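Local coordinates for protein putative polyketide cyclase (Pseudomonas putida KT2440, PDB 3F7X) that is of unknown function but, as a putative polyketide cyclase with a SnoaL-like domain, may act on a small organic substrate held in its cone-shaped fold, at residues A[91-104]-A[116-129]. Sequence-based numbering, arbitrary orientation.
Sequences GSRAAAEFTVHGQY and GQTYVLPAGAFFYI. With EDO (1,2-ethanediol), chain I.
Tyr119 lies flat over Gly102, its partner in an antiparallel hydrogen-bonded pair. Gly102 CA sits 3.7 Å from the centroid of the Tyr119 ring, a CH-pi contact. The ring folds back over the neighbouring strand because CG stands between the backbone N and carbonyl carbon (chi1 52°). It takes the place where a CB on Gly102 would lie. Val100 CG1 meets Tyr119 CE2 at 3.9 Å, and Tyr119 OH is hydrogen-bonded to Glu78 OE2 on strand 76-87. Cut back to an alanine here, the side chain would probably no longer cover Gly102 CA, and Val100 CG1 and Glu78 OE2 would lose a neighbour.

Strands 93-104 and 118-129 are adjacent in the mixed sheet, joined by a run of backbone hydrogen bonds. Their Tyr119 face packs against helices 22-35 and 143-150. Further along it, Phe98 leans over the backbone at Ala123 and Gly124. Phe98 CE1 touches Ala123 CB at 3.6 Å, and Ala123 O lies under the ring centre. Val100 CG2 packs on the same methyl. The side chain of Ala123 also lies close to a bound unknown ligand, consistent with a pocket on this concave face.

On the other face, Phe126 CE1 comes within 3.7 Å of Ala95 CB. A water bridges Arg93 NE and Phe127 O. Arg93 NH2 forms a salt bridge with Glu97 OE1 of the second subunit. At the far end Gln103 NE2 donates to Gly116 O (2.9 Å, 171° at the hydrogen), with the acceptor in its amide plane.

The chemistry is thus divided: aromatic and aliphatic groups line the Tyr119 and Phe98 face, while Phe126 and paired charges on the other meet the second subunit.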
loop_
_atom_site.group_PDB
_atom_site.type_symbol
_atom_site.label_atom_id
_atom_site.label_comp_id
_atom_site.label_asym_id
_atom_site.label_seq_id
_atom_site.Cartn_x
_atom_site.Cartn_y
_atom_site.Cartn_z
ATOM N N GLY A 91 -1.651 6.419 18.004
ATOM C CA GLY A 91 -0.793 5.238 17.811
ATOM C C GLY A 91 -1.544 3.949 17.568
ATOM O O GLY A 91 -0.958 2.878 17.642
ATOM N N SER A 92 -2.811 4.006 17.200
ATOM C CA SER A 92 -3.540 2.828 16.787
ATOM C C SER A 92 -3.320 2.452 15.343
ATOM O O SER A 92 -3.676 1.357 14.949
ATOM C CB SER A 92 -5.048 3.013 17.052
ATOM O OG SER A 92 -5.586 4.140 16.383
ATOM N N ARG A 93 -2.830 3.393 14.536
ATOM C CA ARG A 93 -2.629 3.141 13.108
ATOM C C ARG A 93 -1.235 3.632 12.724
ATOM O O ARG A 93 -0.759 4.654 13.231
ATOM C CB ARG A 93 -3.730 3.820 12.289
ATOM C CG ARG A 93 -5.143 3.339 12.610
ATOM C CD ARG A 93 -5.471 1.938 12.171
ATOM N NE ARG A 93 -5.675 1.880 10.725
ATOM C CZ ARG A 93 -6.830 2.132 10.133
ATOM N NH1 ARG A 93 -7.919 2.396 10.838
ATOM N NH2 ARG A 93 -6.932 2.117 8.818
ATOM N N ALA A 94 -0.596 2.928 11.791
ATOM C CA ALA A 94 0.703 3.302 11.310
ATOM C C ALA A 94 0.831 2.859 9.863
ATOM O O ALA A 94 0.075 1.996 9.377
ATOM C CB ALA A 94 1.852 2.726 12.202
ATOM N N ALA A 95 1.842 3.404 9.202
ATOM C CA ALA A 95 2.146 3.076 7.821
ATOM C C ALA A 95 3.638 3.196 7.635
ATOM O O ALA A 95 4.286 4.013 8.286
ATOM C CB ALA A 95 1.403 4.028 6.859
ATOM N N ALA A 96 4.184 2.410 6.718
ATOM C CA ALA A 96 5.592 2.495 6.388
ATOM C C ALA A 96 5.745 2.356 4.880
ATOM O O ALA A 96 5.101 1.515 4.269
ATOM C CB ALA A 96 6.438 1.419 7.130
ATOM N N GLU A 97 6.665 3.163 4.333
ATOM C CA GLU A 97 7.070 3.033 2.942
ATOM C C GLU A 97 8.581 2.844 2.896
ATOM O O GLU A 97 9.302 3.399 3.720
ATOM C CB GLU A 97 6.657 4.267 2.120
ATOM C CG GLU A 97 6.601 3.954 0.659
ATOM C CD GLU A 97 6.094 5.055 -0.250
ATOM O OE1 GLU A 97 6.238 6.240 0.125
ATOM O OE2 GLU A 97 5.666 4.707 -1.377
ATOM N N PHE A 98 9.062 2.049 1.964
ATOM C CA PHE A 98 10.451 1.655 1.918
ATOM C C PHE A 98 10.791 1.057 0.566
ATOM O O PHE A 98 9.922 0.797 -0.277
ATOM C CB PHE A 98 10.754 0.667 3.063
ATOM C CG PHE A 98 9.757 -0.440 3.199
ATOM C CD1 PHE A 98 9.858 -1.587 2.458
ATOM C CD2 PHE A 98 8.697 -0.298 4.055
ATOM C CE1 PHE A 98 8.921 -2.580 2.576
ATOM C CE2 PHE A 98 7.745 -1.288 4.155
ATOM C CZ PHE A 98 7.848 -2.424 3.422
ATOM N N THR A 99 12.079 0.812 0.386
ATOM C CA THR A 99 12.603 0.155 -0.812
ATOM C C THR A 99 13.116 -1.218 -0.414
ATOM O O THR A 99 13.974 -1.350 0.465
ATOM C CB THR A 99 13.739 0.945 -1.462
ATOM O OG1 THR A 99 13.262 2.245 -1.762
ATOM C CG2 THR A 99 14.193 0.250 -2.747
ATOM N N VAL A 100 12.579 -2.242 -1.052
ATOM C CA VAL A 100 13.019 -3.618 -0.861
ATOM C C VAL A 100 14.217 -3.919 -1.754
ATOM O O VAL A 100 14.141 -3.762 -2.955
ATOM C CB VAL A 100 11.896 -4.614 -1.175
ATOM C CG1 VAL A 100 12.388 -6.042 -0.964
ATOM C CG2 VAL A 100 10.643 -4.326 -0.340
ATOM N N HIS A 101 15.309 -4.341 -1.128
ATOM C CA HIS A 101 16.476 -4.890 -1.807
ATOM C C HIS A 101 16.517 -6.374 -1.492
ATOM O O HIS A 101 16.707 -6.751 -0.353
ATOM C CB HIS A 101 17.771 -4.244 -1.315
ATOM C CG HIS A 101 17.861 -2.799 -1.638
ATOM N ND1 HIS A 101 18.536 -2.328 -2.740
ATOM C CD2 HIS A 101 17.281 -1.727 -1.058
ATOM C CE1 HIS A 101 18.401 -1.012 -2.794
ATOM N NE2 HIS A 101 17.650 -0.624 -1.782
ATOM N N GLY A 102 16.330 -7.219 -2.487
ATOM C CA GLY A 102 16.187 -8.648 -2.223
ATOM C C GLY A 102 17.003 -9.519 -3.135
ATOM O O GLY A 102 17.476 -9.100 -4.203
ATOM N N GLN A 103 17.123 -10.766 -2.715
ATOM C CA GLN A 103 17.691 -11.814 -3.529
ATOM C C GLN A 103 16.773 -13.046 -3.416
ATOM O O GLN A 103 16.369 -13.406 -2.326
ATOM C CB GLN A 103 19.101 -12.182 -3.050
ATOM C CG GLN A 103 19.814 -13.098 -4.052
ATOM C CD GLN A 103 21.284 -13.318 -3.798
ATOM O OE1 GLN A 103 21.763 -13.218 -2.678
ATOM N NE2 GLN A 103 21.999 -13.654 -4.850
ATOM N N TYR A 104 16.452 -13.629 -4.568
ATOM C CA TYR A 104 15.553 -14.787 -4.652
ATOM C C TYR A 104 16.409 -16.050 -4.653
ATOM O O TYR A 104 17.152 -16.311 -5.607
ATOM C CB TYR A 104 14.721 -14.653 -5.920
ATOM C CG TYR A 104 13.569 -15.604 -6.087
ATOM C CD1 TYR A 104 12.990 -16.266 -5.015
ATOM C CD2 TYR A 104 13.015 -15.817 -7.338
ATOM C CE1 TYR A 104 11.931 -17.143 -5.219
ATOM C CE2 TYR A 104 11.952 -16.667 -7.538
ATOM C CZ TYR A 104 11.401 -17.345 -6.478
ATOM O OH TYR A 104 10.333 -18.224 -6.636
ATOM N N GLY A 116 19.018 -16.941 -7.620
ATOM C CA GLY A 116 19.834 -15.936 -6.975
ATOM C C GLY A 116 19.703 -14.560 -7.574
ATOM O O GLY A 116 20.552 -13.698 -7.316
ATOM N N GLN A 117 18.613 -14.316 -8.305
ATOM C CA GLN A 117 18.548 -13.024 -8.898
ATOM C C GLN A 117 18.180 -11.940 -7.849
ATOM O O GLN A 117 17.567 -12.188 -6.815
ATOM C CB GLN A 117 17.691 -13.058 -10.149
ATOM C CG GLN A 117 16.243 -13.390 -9.936
ATOM C CD GLN A 117 15.993 -14.879 -9.818
ATOM O OE1 GLN A 117 16.536 -15.549 -8.931
ATOM N NE2 GLN A 117 15.159 -15.408 -10.704
ATOM N N THR A 118 18.651 -10.732 -8.129
ATOM C CA THR A 118 18.383 -9.610 -7.249
ATOM C C THR A 118 17.164 -8.838 -7.731
ATOM O O THR A 118 16.831 -8.846 -8.920
ATOM C CB THR A 118 19.595 -8.712 -7.139
ATOM O OG1 THR A 118 19.907 -8.239 -8.429
ATOM C CG2 THR A 118 20.786 -9.470 -6.575
ATOM N N TYR A 119 16.520 -8.128 -6.822
ATOM C CA TYR A 119 15.433 -7.265 -7.181
ATOM C C TYR A 119 15.433 -6.065 -6.265
ATOM O O TYR A 119 15.872 -6.145 -5.122
ATOM C CB TYR A 119 14.102 -8.030 -7.104
ATOM C CG TYR A 119 13.811 -8.779 -5.810
ATOM C CD1 TYR A 119 14.240 -10.084 -5.639
ATOM C CD2 TYR A 119 13.124 -8.193 -4.763
ATOM C CE1 TYR A 119 13.942 -10.787 -4.455
ATOM C CE2 TYR A 119 12.831 -8.885 -3.609
ATOM C CZ TYR A 119 13.249 -10.193 -3.460
ATOM O OH TYR A 119 12.980 -10.882 -2.306
ATOM N N VAL A 120 14.880 -4.969 -6.758
ATOM C CA VAL A 120 14.792 -3.727 -6.006
ATOM C C VAL A 120 13.450 -3.131 -6.364
ATOM O O VAL A 120 13.187 -2.880 -7.559
ATOM C CB VAL A 120 15.934 -2.730 -6.323
ATOM C CG1 VAL A 120 15.761 -1.457 -5.486
ATOM C CG2 VAL A 120 17.330 -3.351 -6.130
ATOM N N LEU A 121 12.602 -2.887 -5.378
ATOM C CA LEU A 121 11.314 -2.230 -5.684
ATOM C C LEU A 121 10.716 -1.594 -4.463
ATOM O O LEU A 121 10.980 -2.014 -3.331
ATOM C CB LEU A 121 10.263 -3.136 -6.355
ATOM C CG LEU A 121 9.645 -4.229 -5.462
ATOM C CD1 LEU A 121 8.469 -4.775 -6.249
ATOM C CD2 LEU A 121 10.653 -5.230 -5.107
ATOM N N PRO A 122 9.932 -0.525 -4.682
ATOM C CA PRO A 122 9.254 0.073 -3.571
ATOM C C PRO A 122 8.194 -0.858 -3.009
ATOM O O PRO A 122 7.640 -1.699 -3.728
ATOM C CB PRO A 122 8.583 1.316 -4.185
ATOM C CG PRO A 122 8.774 1.256 -5.544
ATOM C CD PRO A 122 9.689 0.215 -5.929
ATOM N N ALA A 123 7.862 -0.666 -1.741
ATOM C CA ALA A 123 6.802 -1.404 -1.101
ATOM C C ALA A 123 6.311 -0.562 0.061
ATOM O O ALA A 123 6.846 0.501 0.375
ATOM C CB ALA A 123 7.294 -2.792 -0.626
ATOM N N GLY A 124 5.247 -1.015 0.708
ATOM C CA GLY A 124 4.756 -0.329 1.880
ATOM C C GLY A 124 3.909 -1.288 2.692
ATOM O O GLY A 124 3.601 -2.407 2.257
ATOM N N ALA A 125 3.524 -0.842 3.869
ATOM C CA ALA A 125 2.649 -1.603 4.740
ATOM C C ALA A 125 1.804 -0.668 5.564
ATOM O O ALA A 125 2.210 0.451 5.876
ATOM C CB ALA A 125 3.457 -2.542 5.635
ATOM N N PHE A 126 0.635 -1.172 5.929
ATOM C CA PHE A 126 -0.235 -0.511 6.879
ATOM C C PHE A 126 -0.429 -1.411 8.097
ATOM O O PHE A 126 -0.469 -2.644 7.978
ATOM C CB PHE A 126 -1.607 -0.199 6.260
ATOM C CG PHE A 126 -1.536 0.898 5.210
ATOM C CD1 PHE A 126 -1.635 2.236 5.605
ATOM C CD2 PHE A 126 -1.305 0.630 3.878
ATOM C CE1 PHE A 126 -1.523 3.236 4.674
ATOM C CE2 PHE A 126 -1.204 1.642 2.984
ATOM C CZ PHE A 126 -1.330 2.920 3.379
ATOM N N PHE A 127 -0.573 -0.762 9.256
ATOM C CA PHE A 127 -0.651 -1.447 10.537
ATOM C C PHE A 127 -1.837 -0.963 11.343
ATOM O O PHE A 127 -2.169 0.239 11.342
ATOM C CB PHE A 127 0.600 -1.159 11.360
ATOM C CG PHE A 127 1.874 -1.601 10.723
ATOM C CD1 PHE A 127 2.532 -0.774 9.852
ATOM C CD2 PHE A 127 2.402 -2.839 10.974
ATOM C CE1 PHE A 127 3.709 -1.182 9.234
ATOM C CE2 PHE A 127 3.591 -3.252 10.364
ATOM C CZ PHE A 127 4.242 -2.415 9.508
ATOM N N TYR A 128 -2.445 -1.883 12.098
ATOM C CA TYR A 128 -3.339 -1.570 13.207
ATOM C C TYR A 128 -2.642 -2.090 14.456
ATOM O O TYR A 128 -2.138 -3.219 14.461
ATOM C CB TYR A 128 -4.693 -2.251 13.024
ATOM C CG TYR A 128 -5.610 -2.170 14.206
ATOM C CD1 TYR A 128 -5.973 -0.949 14.758
ATOM C CD2 TYR A 128 -6.099 -3.313 14.791
ATOM C CE1 TYR A 128 -6.825 -0.883 15.848
ATOM C CE2 TYR A 128 -6.959 -3.243 15.900
ATOM C CZ TYR A 128 -7.293 -2.033 16.406
ATOM O OH TYR A 128 -8.138 -1.959 17.490
ATOM N N ILE A 129 -2.616 -1.261 15.486
ATOM C CA ILE A 129 -1.927 -1.512 16.739
ATOM C C ILE A 129 -2.933 -1.421 17.872
ATOM O O ILE A 129 -3.722 -0.487 17.935
ATOM C CB ILE A 129 -0.784 -0.500 16.936
ATOM C CG1 ILE A 129 0.267 -0.747 15.849
ATOM C CG2 ILE A 129 -0.155 -0.580 18.350
ATOM C CD1 ILE A 129 1.188 0.425 15.645
HETATM C C1 EDO I . 9.593 5.289 -1.943
HETATM O O1 EDO I . 10.693 6.219 -1.902
HETATM C C2 EDO I . 10.123 3.873 -1.805
HETATM O O2 EDO I . 11.173 3.888 -0.822
HETATM O O HOH W 1 -3.275 1.962 9.137
HETATM O O HOH W 2 5.543 2.031 -1.888
#